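Gamma-resorcylate decarboxylase (PDB 4QRO) probably catalyses the manganese-dependent, non-oxidative decarboxylation of gamma-resorcylate (2,6-dihydroxybenzoate) to resorcinol. Local coordinates at residues Leu17-Gly22 with Asn60-Gln65; Phe130-Arg135 with His164-Leu169; Pro139-Met144 with Ala197-Gly202. One frame throughout, in Å; residues are numbered along the deposited sequence.

Contact 1: Leu17-Gly22 with Asn60-Gln65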
loop_
_atom_site.group_PDB
_atom_site.type_symbol
_atom_site.label_atom_id
_atom_site.label_comp_id
_atom_site.label_asym_id
_atom_site.label_seq_id
_atom_site.Cartn_x
_atom_site.Cartn_y
_atom_site.Cartn_z
ATOM N N LEU A 17 11.732 -23.828 -11.345
ATOM C CA LEU A 17 10.323 -24.188 -11.204
ATOM C C LEU A 17 9.800 -24.202 -9.781
ATOM O O LEU A 17 8.709 -23.670 -9.485
ATOM C CB LEU A 17 10.100 -25.556 -11.844
ATOM C CG LEU A 17 8.689 -26.128 -11.838
ATOM C CD1 LEU A 17 7.736 -25.255 -12.648
ATOM C CD2 LEU A 17 8.705 -27.576 -12.357
ATOM N N MET A 18 10.569 -24.810 -8.886
ATOM C CA MET A 18 10.093 -25.019 -7.519
ATOM C C MET A 18 9.948 -23.705 -6.744
ATOM O O MET A 18 9.269 -23.663 -5.716
ATOM C CB MET A 18 10.973 -26.058 -6.783
ATOM C CG MET A 18 10.929 -27.443 -7.440
ATOM S SD MET A 18 9.261 -27.973 -7.957
ATOM C CE MET A 18 8.576 -28.216 -6.305
ATOM N N ASP A 19 10.519 -22.613 -7.253
ATOM C CA ASP A 19 10.281 -21.306 -6.625
ATOM C C ASP A 19 8.808 -20.892 -6.601
ATOM O O ASP A 19 8.395 -20.149 -5.710
ATOM C CB ASP A 19 11.098 -20.241 -7.327
ATOM C CG ASP A 19 12.521 -20.220 -6.865
ATOM O OD1 ASP A 19 12.951 -21.168 -6.177
ATOM O OD2 ASP A 19 13.207 -19.240 -7.191
ATOM N N SER A 20 8.026 -21.385 -7.563
ATOM C CA SER A 20 6.602 -21.041 -7.674
ATOM C C SER A 20 5.659 -21.968 -6.895
ATOM O O SER A 20 4.481 -21.652 -6.752
ATOM C CB SER A 20 6.171 -20.972 -9.155
ATOM O OG SER A 20 6.945 -20.010 -9.870
ATOM N N ALA A 21 6.177 -23.123 -6.477
ATOM C CA ALA A 21 5.453 -24.019 -5.587
ATOM C C ALA A 21 5.384 -23.352 -4.230
ATOM O O ALA A 21 6.388 -22.859 -3.712
ATOM C CB ALA A 21 6.143 -25.371 -5.485
ATOM N N GLY A 22 4.183 -23.327 -3.672
ATOM C CA GLY A 22 3.915 -22.538 -2.492
ATOM C C GLY A 22 2.910 -21.448 -2.803
ATOM O O GLY A 22 2.153 -21.044 -1.924
ATOM N N ASN A 60 10.213 -16.796 -13.693
ATOM C CA ASN A 60 9.373 -16.741 -12.502
ATOM C C ASN A 60 10.145 -16.200 -11.276
ATOM O O ASN A 60 11.298 -15.799 -11.404
ATOM C CB ASN A 60 8.719 -18.103 -12.241
ATOM C CG ASN A 60 9.705 -19.182 -11.886
ATOM O OD1 ASN A 60 10.800 -19.264 -12.457
ATOM N ND2 ASN A 60 9.293 -20.070 -10.984
ATOM N N ALA A 61 9.480 -16.120 -10.126
ATOM C CA ALA A 61 10.002 -15.372 -8.966
ATOM C C ALA A 61 10.186 -16.307 -7.773
ATOM O O ALA A 61 9.475 -17.301 -7.673
ATOM C CB ALA A 61 9.037 -14.261 -8.599
ATOM N N PRO A 62 11.150 -16.013 -6.875
ATOM C CA PRO A 62 12.188 -14.966 -6.969
ATOM C C PRO A 62 13.317 -15.346 -7.920
ATOM O O PRO A 62 14.103 -14.481 -8.348
ATOM C CB PRO A 62 12.699 -14.835 -5.532
ATOM C CG PRO A 62 12.264 -16.064 -4.810
ATOM C CD PRO A 62 11.181 -16.734 -5.589
ATOM N N ALA A 63 13.434 -16.638 -8.214
ATOM C CA ALA A 63 14.465 -17.154 -9.144
ATOM C C ALA A 63 15.861 -16.591 -8.843
ATOM O O ALA A 63 16.419 -16.857 -7.766
ATOM C CB ALA A 63 14.047 -16.915 -10.595
ATOM N N VAL A 64 16.413 -15.772 -9.730
ATOM C CA VAL A 64 17.811 -15.349 -9.605
ATOM C C VAL A 64 18.043 -14.491 -8.367
ATOM O O VAL A 64 19.120 -14.532 -7.780
ATOM C CB VAL A 64 18.311 -14.655 -10.892
ATOM C CG1 VAL A 64 19.727 -14.127 -10.735
ATOM C CG2 VAL A 64 18.242 -15.636 -12.061
ATOM N N GLN A 65 17.016 -13.769 -7.929
ATOM C CA GLN A 65 17.140 -12.891 -6.771
ATOM C C GLN A 65 17.312 -13.603 -5.427
ATOM O O GLN A 65 17.634 -12.950 -4.398
ATOM C CB GLN A 65 15.942 -11.957 -6.701
ATOM C CG GLN A 65 16.051 -10.784 -7.662
ATOM C CD GLN A 65 15.999 -11.167 -9.121
ATOM O OE1 GLN A 65 14.961 -11.551 -9.607
ATOM N NE2 GLN A 65 17.134 -11.037 -9.840
HETATM O O HOH W 1 15.778 -19.446 -6.863
HETATM O O HOH W 2 7.068 -17.449 -9.172
#

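Contact 2: Phe130-Arg135 with His164-Leu169. With MN (manganese (II) ion), chain K; 38L (2-nitrobenzene-1,3-diol), chain M.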
loop_
_atom_site.group_PDB
_atom_site.type_symbol
_atom_site.label_atom_id
_atom_site.label_comp_id
_atom_site.label_asym_id
_atom_site.label_seq_id
_atom_site.Cartn_x
_atom_site.Cartn_y
_atom_site.Cartn_z
ATOM N N PHE A 130 14.352 -7.129 -4.204
ATOM C CA PHE A 130 15.703 -7.173 -3.654
ATOM C C PHE A 130 16.421 -8.484 -3.914
ATOM O O PHE A 130 15.799 -9.543 -4.125
ATOM C CB PHE A 130 15.675 -6.928 -2.137
ATOM C CG PHE A 130 14.933 -7.986 -1.361
ATOM C CD1 PHE A 130 15.568 -9.153 -0.961
ATOM C CD2 PHE A 130 13.603 -7.798 -1.000
ATOM C CE1 PHE A 130 14.883 -10.133 -0.259
ATOM C CE2 PHE A 130 12.916 -8.770 -0.296
ATOM C CZ PHE A 130 13.549 -9.941 0.078
ATOM N N SER A 131 17.747 -8.423 -3.830
ATOM C CA SER A 131 18.578 -9.616 -3.954
ATOM C C SER A 131 19.167 -10.072 -2.618
ATOM O O SER A 131 19.453 -9.266 -1.710
ATOM C CB SER A 131 19.715 -9.358 -4.940
ATOM O OG SER A 131 19.210 -9.161 -6.221
ATOM N N GLN A 132 19.341 -11.375 -2.527
ATOM C CA GLN A 132 20.069 -12.015 -1.447
ATOM C C GLN A 132 21.474 -12.283 -1.977
ATOM O O GLN A 132 21.621 -12.820 -3.065
ATOM C CB GLN A 132 19.389 -13.323 -1.053
ATOM C CG GLN A 132 18.028 -13.149 -0.372
ATOM C CD GLN A 132 17.290 -14.466 -0.195
ATOM O OE1 GLN A 132 16.603 -14.914 -1.084
ATOM N NE2 GLN A 132 17.449 -15.094 0.966
ATOM N N ASP A 133 22.488 -11.888 -1.216
ATOM C CA ASP A 133 23.886 -12.166 -1.553
ATOM C C ASP A 133 24.535 -12.559 -0.247
ATOM O O ASP A 133 24.424 -11.831 0.755
ATOM C CB ASP A 133 24.576 -10.932 -2.163
ATOM C CG ASP A 133 26.026 -11.214 -2.649
ATOM O OD1 ASP A 133 26.841 -11.948 -2.015
ATOM O OD2 ASP A 133 26.369 -10.656 -3.698
ATOM N N ASN A 134 25.160 -13.738 -0.243
ATOM C CA ASN A 134 25.890 -14.231 0.942
ATOM C C ASN A 134 26.896 -13.245 1.506
ATOM O O ASN A 134 27.154 -13.252 2.699
ATOM C CB ASN A 134 26.599 -15.587 0.630
ATOM C CG ASN A 134 25.639 -16.759 0.613
ATOM O OD1 ASN A 134 24.672 -16.792 1.376
ATOM N ND2 ASN A 134 25.891 -17.725 -0.256
ATOM N N ARG A 135 27.464 -12.387 0.647
ATOM C CA ARG A 135 28.432 -11.375 1.083
ATOM C C ARG A 135 27.830 -10.219 1.881
ATOM O O ARG A 135 28.555 -9.466 2.512
ATOM C CB ARG A 135 29.153 -10.787 -0.120
ATOM C CG ARG A 135 29.990 -11.812 -0.904
ATOM C CD ARG A 135 30.526 -11.198 -2.185
ATOM N NE ARG A 135 29.431 -10.746 -3.048
ATOM C CZ ARG A 135 29.578 -10.104 -4.208
ATOM N NH1 ARG A 135 30.779 -9.825 -4.690
ATOM N NH2 ARG A 135 28.509 -9.750 -4.904
ATOM N N HIS A 164 9.562 -6.269 -10.266
ATOM C CA HIS A 164 8.467 -7.204 -9.985
ATOM C C HIS A 164 8.535 -7.557 -8.506
ATOM O O HIS A 164 9.581 -7.357 -7.855
ATOM C CB HIS A 164 8.658 -8.458 -10.874
ATOM C CG HIS A 164 7.593 -9.497 -10.748
ATOM N ND1 HIS A 164 7.665 -10.530 -9.837
ATOM C CD2 HIS A 164 6.450 -9.690 -11.450
ATOM C CE1 HIS A 164 6.608 -11.305 -9.981
ATOM N NE2 HIS A 164 5.859 -10.820 -10.952
ATOM N N PRO A 165 7.428 -8.056 -7.937
ATOM C CA PRO A 165 7.547 -8.406 -6.513
ATOM C C PRO A 165 8.346 -9.645 -6.158
ATOM O O PRO A 165 8.664 -10.489 -7.014
ATOM C CB PRO A 165 6.082 -8.641 -6.077
ATOM C CG PRO A 165 5.259 -7.922 -7.086
ATOM C CD PRO A 165 6.019 -8.046 -8.379
ATOM N N ARG A 166 8.666 -9.715 -4.872
ATOM C CA ARG A 166 8.989 -10.948 -4.166
ATOM C C ARG A 166 8.490 -10.707 -2.750
ATOM O O ARG A 166 8.137 -9.566 -2.377
ATOM C CB ARG A 166 10.500 -11.265 -4.163
ATOM C CG ARG A 166 11.341 -10.248 -3.387
ATOM C CD ARG A 166 12.792 -10.657 -3.226
ATOM N NE ARG A 166 12.923 -11.915 -2.506
ATOM C CZ ARG A 166 14.022 -12.660 -2.475
ATOM N NH1 ARG A 166 15.114 -12.276 -3.136
ATOM N NH2 ARG A 166 14.017 -13.806 -1.792
ATOM N N ASN A 167 8.486 -11.760 -1.950
ATOM C CA ASN A 167 8.147 -11.635 -0.528
ATOM C C ASN A 167 9.295 -11.100 0.306
ATOM O O ASN A 167 10.455 -11.339 -0.010
ATOM C CB ASN A 167 7.697 -12.994 0.053
ATOM C CG ASN A 167 6.195 -13.218 -0.071
ATOM O OD1 ASN A 167 5.397 -12.312 0.155
ATOM N ND2 ASN A 167 5.807 -14.436 -0.429
ATOM N N PRO A 168 8.978 -10.380 1.403
ATOM C CA PRO A 168 10.044 -9.986 2.304
ATOM C C PRO A 168 10.686 -11.207 2.976
ATOM O O PRO A 168 10.028 -12.246 3.127
ATOM C CB PRO A 168 9.319 -9.121 3.368
ATOM C CG PRO A 168 7.916 -9.606 3.344
ATOM C CD PRO A 168 7.640 -9.997 1.918
ATOM N N LEU A 169 11.948 -11.084 3.372
ATOM C CA LEU A 169 12.587 -12.119 4.187
ATOM C C LEU A 169 11.796 -12.238 5.506
ATOM O O LEU A 169 11.232 -11.237 5.952
ATOM C CB LEU A 169 14.033 -11.742 4.475
ATOM C CG LEU A 169 14.972 -11.645 3.248
ATOM C CD1 LEU A 169 16.384 -11.304 3.672
ATOM C CD2 LEU A 169 14.953 -12.929 2.434
HETATM MN MN MN K . 3.956 -11.749 -11.753
HETATM O OAK 38L M . 2.964 -11.283 -9.678
HETATM N NAG 38L M . 2.239 -11.967 -9.009
HETATM O OAJ 38L M . 1.356 -11.415 -8.354
HETATM C CAA 38L M . 2.420 -13.372 -8.999
HETATM C CAF 38L M . 1.585 -14.129 -8.183
HETATM O OAH 38L M . 0.287 -13.750 -8.009
HETATM C CAE 38L M . 2.068 -15.271 -7.544
HETATM C CAD 38L M . 3.374 -15.697 -7.760
HETATM C CAC 38L M . 4.160 -15.046 -8.707
HETATM C CAB 38L M . 3.672 -13.914 -9.357
HETATM O OAI 38L M . 4.435 -13.330 -10.332
#

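Contact 3: Pro139-Met144 with Ala197-Gly202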
loop_
_atom_site.group_PDB
_atom_site.type_symbol
_atom_site.label_atom_id
_atom_site.label_comp_id
_atom_site.label_asym_id
_atom_site.label_seq_id
_atom_site.Cartn_x
_atom_site.Cartn_y
_atom_site.Cartn_z
ATOM N N PRO A 139 19.637 -7.482 2.892
ATOM C CA PRO A 139 19.116 -7.502 1.522
ATOM C C PRO A 139 19.540 -6.285 0.670
ATOM O O PRO A 139 19.678 -5.144 1.148
ATOM C CB PRO A 139 17.589 -7.556 1.713
ATOM C CG PRO A 139 17.330 -7.096 3.108
ATOM C CD PRO A 139 18.555 -7.447 3.908
ATOM N N LEU A 140 19.721 -6.554 -0.615
ATOM C CA LEU A 140 20.251 -5.605 -1.527
ATOM C C LEU A 140 19.111 -4.937 -2.308
ATOM O O LEU A 140 18.379 -5.605 -3.040
ATOM C CB LEU A 140 21.198 -6.342 -2.455
ATOM C CG LEU A 140 22.446 -6.930 -1.777
ATOM C CD1 LEU A 140 23.183 -7.740 -2.825
ATOM C CD2 LEU A 140 23.389 -5.860 -1.232
ATOM N N TYR A 141 18.947 -3.642 -2.080
ATOM C CA TYR A 141 18.035 -2.800 -2.818
ATOM C C TYR A 141 18.802 -1.934 -3.802
ATOM O O TYR A 141 19.894 -1.459 -3.527
ATOM C CB TYR A 141 17.234 -1.921 -1.843
ATOM C CG TYR A 141 16.252 -2.721 -1.021
ATOM C CD1 TYR A 141 16.641 -3.368 0.160
ATOM C CD2 TYR A 141 14.937 -2.869 -1.447
ATOM C CE1 TYR A 141 15.724 -4.136 0.889
ATOM C CE2 TYR A 141 14.030 -3.632 -0.741
ATOM C CZ TYR A 141 14.417 -4.253 0.427
ATOM O OH TYR A 141 13.475 -4.984 1.123
ATOM N N TYR A 142 18.141 -1.580 -4.896
ATOM C CA TYR A 142 18.845 -1.027 -6.068
ATOM C C TYR A 142 18.968 0.506 -6.052
ATOM O O TYR A 142 19.459 1.079 -6.996
ATOM C CB TYR A 142 18.251 -1.604 -7.362
ATOM C CG TYR A 142 18.064 -3.107 -7.254
ATOM C CD1 TYR A 142 19.096 -3.921 -6.774
ATOM C CD2 TYR A 142 16.866 -3.723 -7.623
ATOM C CE1 TYR A 142 18.940 -5.296 -6.652
ATOM C CE2 TYR A 142 16.697 -5.101 -7.500
ATOM C CZ TYR A 142 17.747 -5.889 -7.014
ATOM O OH TYR A 142 17.600 -7.257 -6.877
ATOM N N ASP A 143 18.565 1.142 -4.948
ATOM C CA ASP A 143 18.919 2.529 -4.673
ATOM C C ASP A 143 20.331 2.653 -4.131
ATOM O O ASP A 143 20.909 3.731 -4.215
ATOM C CB ASP A 143 17.961 3.174 -3.665
ATOM C CG ASP A 143 17.904 2.407 -2.357
ATOM O OD1 ASP A 143 17.427 1.263 -2.376
ATOM O OD2 ASP A 143 18.331 2.943 -1.319
ATOM N N MET A 144 20.874 1.572 -3.566
ATOM C CA MET A 144 22.198 1.618 -2.905
ATOM C C MET A 144 23.265 2.033 -3.925
ATOM O O MET A 144 23.160 1.695 -5.099
ATOM C CB MET A 144 22.554 0.274 -2.255
ATOM C CG MET A 144 21.619 -0.170 -1.128
ATOM S SD MET A 144 21.809 -1.955 -0.763
ATOM C CE MET A 144 20.940 -2.134 0.791
ATOM N N ALA A 197 10.312 0.768 -4.933
ATOM C CA ALA A 197 10.170 1.802 -5.983
ATOM C C ALA A 197 10.353 3.191 -5.379
ATOM O O ALA A 197 11.025 4.042 -5.956
ATOM C CB ALA A 197 8.828 1.687 -6.667
ATOM N N LEU A 198 9.766 3.413 -4.203
ATOM C CA LEU A 198 9.941 4.689 -3.502
ATOM C C LEU A 198 11.368 4.952 -3.058
ATOM O O LEU A 198 11.822 6.089 -3.099
ATOM C CB LEU A 198 8.996 4.781 -2.303
ATOM C CG LEU A 198 7.508 4.958 -2.617
ATOM C CD1 LEU A 198 6.639 4.777 -1.371
ATOM C CD2 LEU A 198 7.249 6.317 -3.273
ATOM N N ARG A 199 12.074 3.915 -2.617
ATOM C CA ARG A 199 13.505 4.019 -2.341
ATOM C C ARG A 199 14.271 4.509 -3.578
ATOM O O ARG A 199 15.090 5.422 -3.465
ATOM C CB ARG A 199 14.084 2.703 -1.816
ATOM C CG ARG A 199 13.604 2.326 -0.422
ATOM C CD ARG A 199 14.150 0.973 0.040
ATOM N NE ARG A 199 15.617 0.874 -0.056
ATOM C CZ ARG A 199 16.425 0.475 0.933
ATOM N NH1 ARG A 199 15.942 0.104 2.131
ATOM N NH2 ARG A 199 17.738 0.427 0.722
ATOM N N LEU A 200 13.967 3.967 -4.752
ATOM C CA LEU A 200 14.642 4.439 -5.986
ATOM C C LEU A 200 14.358 5.933 -6.238
ATOM O O LEU A 200 15.263 6.710 -6.521
ATOM C CB LEU A 200 14.199 3.625 -7.196
ATOM C CG LEU A 200 14.481 2.120 -7.249
ATOM C CD1 LEU A 200 13.950 1.540 -8.551
ATOM C CD2 LEU A 200 15.984 1.869 -7.110
ATOM N N MET A 201 13.090 6.323 -6.146
ATOM C CA MET A 201 12.664 7.718 -6.396
ATOM C C MET A 201 13.281 8.723 -5.398
ATOM O O MET A 201 13.819 9.761 -5.812
ATOM C CB MET A 201 11.124 7.832 -6.358
ATOM C CG MET A 201 10.408 7.116 -7.491
ATOM S SD MET A 201 8.605 7.298 -7.411
ATOM C CE MET A 201 8.078 5.612 -7.172
ATOM N N GLY A 202 13.221 8.403 -4.111
ATOM C CA GLY A 202 13.851 9.231 -3.050
ATOM C C GLY A 202 15.377 9.367 -3.131
ATOM O O GLY A 202 15.956 10.382 -2.707
#

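Contact 1: Leu17-Gly22 with Asn60-Gln65
In the loops that follow the first two strands of the amidohydrolase barrel, 4-11 and 52-59, the side chains of Ser-20 and Asn-60 meet in a short, nearly straight hydrogen bond. Asn-60 ND2 donates a hydrogen bond to Ser-20 OG at 2.6 Å (172° at the hydrogen), and the hydroxyl lies in the plane of the amide. Asn-60 CG stands between its own backbone N and carbonyl carbon (chi1 66°), which swings the amide across to the serine. Asn-60 OD1 is hydrogen-bonded to Thr-16 OG1, so both ends of the amide are engaged and its rotation is fixed; asparagine, with a donor and an acceptor on one flat group, suits this place. The small Ser-20 hydroxyl also meets a water at 2.7 Å, and that water accepts from Ala-61 N at 2.9 Å.

Asp-19 makes the second link. Its OD2 receives a weak, bent bond from Ala-63 N at 2.8 Å (127°) and a hydrogen bond donated by a second water at 2.6 Å, which donates also to Ala-63 O. Aspartate suits the place because its short carboxylate offers one acceptor to both the N-H and the water. Between these links the chain turns at the cis peptide before Pro-62, whose CD rests 3.6 Å from Asp-19 OD2. Ser-20 also touches Phe-290 of the inhibitor pocket. The two loops follow neighbouring parallel strands of the TIM barrel, on the C-terminal side where amidohydrolases hold their active site; here they lie beside the inhibitor pocket.

Contact 2: Phe130-Arg135 with His164-Leu169
Arg-166 lays its guanidinium flat over one face of the Phe-130 ring, the two planes only 5° apart and their centres 4.1 Å from each other. The overlap starts before the charged group: Arg-166 CD sits over the middle of the ring, 3.4 Å from its centroid, as a CH-pi contact, while NE and CZ pass above CZ and CE1 of the phenylalanine. The chain bends at chi3 (-60°), beyond the CG-CD bond that brings CD over the ring, and the guanidinium continues nearly parallel to it.

While the ring takes the face, polar partners take the N-H groups at the edge. Arg-166 NH1 donates to the backbone oxygen Phe-130 O at 3.0 Å, so one residue supplies both the stacking surface and an acceptor. Arg-166 NH2 donates to Gln-132 OE1 at 2.9 Å, approaching from above the plane of that carbonyl. Arginine fits because it combines a flat face with several donors; glutamine can reach it with an uncharged oxygen. NH1 has a further, weak bond to Gln-65 O. Leu-169 adds apolar cover, its CG 3.8 Å from Phe-130 CE1 and its CD2 3.6 Å from Gln-132 NE2.

Two residues before the arginine, His-164 NE2 binds manganese at 2.3 Å, alongside Glu-8, His-10, Asp-287 and two oxygens of the nitroresorcinol. His-164 ND1 donates to Pro-165 O at 3.0 Å. A metal-binding histidine at the C-terminal side of a barrel strand is characteristic of amidohydrolases; here the loop after it is tied to the preceding strand's loop through Arg-166.

Contact 3: Pro139-Met144 with Ala197-Gly202
Two torsions bring the charges together: chi1 of Asp-143 (57°) sets its carboxylate between the backbone N and carbonyl carbon, facing helix 188-202, and the bend at chi3 of Arg-199 (53°) turns the guanidinium edge to meet it. The grip is side-on and converges on one oxygen. Arg-199 NE reaches Asp-143 OD1 at 3.0 Å and NH2 reaches the same OD1 at 3.2 Å, both within the guanidinium plane; NH2 uses the syn lone pair, whereas NE comes from above the carboxylate plane. A weak bond from Arg-199 NH2 to Asp-143 OD2 at 3.3 Å completes the salt bridge. The two flat groups are thus steeply inclined, unlike a coplanar pair.

One face of the same guanidinium lies on Tyr-141, with planes 24° apart and centres separated by 4.3 Å. This off-centre cation-pi stack is shifted toward the CB end of the ring, where Tyr-141 CB comes within 3.5 Å of Arg-199 NH2. Tyrosine suits the position because its ring carries the arginine while its hydroxyl extends to Glu-192. Leu-200 CD2 lies against the backbone, 3.4 Å from Asp-143 N, where a branched apolar chain packs the helix on the turn.

The second subunit adds further partners: its His-179 bonds to Asp-143 OD2, and its Ile-175 O accepts from Arg-199 NH1. The opposite charges of Asp-143 and Arg-199 compensate each other, and the chemistry implies a buried ion pair, probably with both residues charged, that ties the loop to the helix and is also hydrogen-bonded across the dimer interface.

Overall arrangement
Contact 2, which holds the metal ligand His-164, lies between contact 1 and contact 3, the latter at the dimer interface. Its centre is about 12 Å from that of each; the centres of contacts 1 and 3 are about 22 Å apart. Gln-65 joins the first pair, Gln-65 O lying 3.0 Å from Gln-132 N. The segments of contacts 2 and 3 alternate along the chain and meet where Ser-131 OG approaches Tyr-142 OH at 2.6 Å. Contacts 1 and 2 lie near the inhibitor: the Ala-61 side chain is about 5 Å away, and His-164 lies in the pocket and shares its manganese. Arg-229 and Asn-234 of the second subunit hydrogen-bond the inhibitor, so that subunit reaches both the pocket and contact 3.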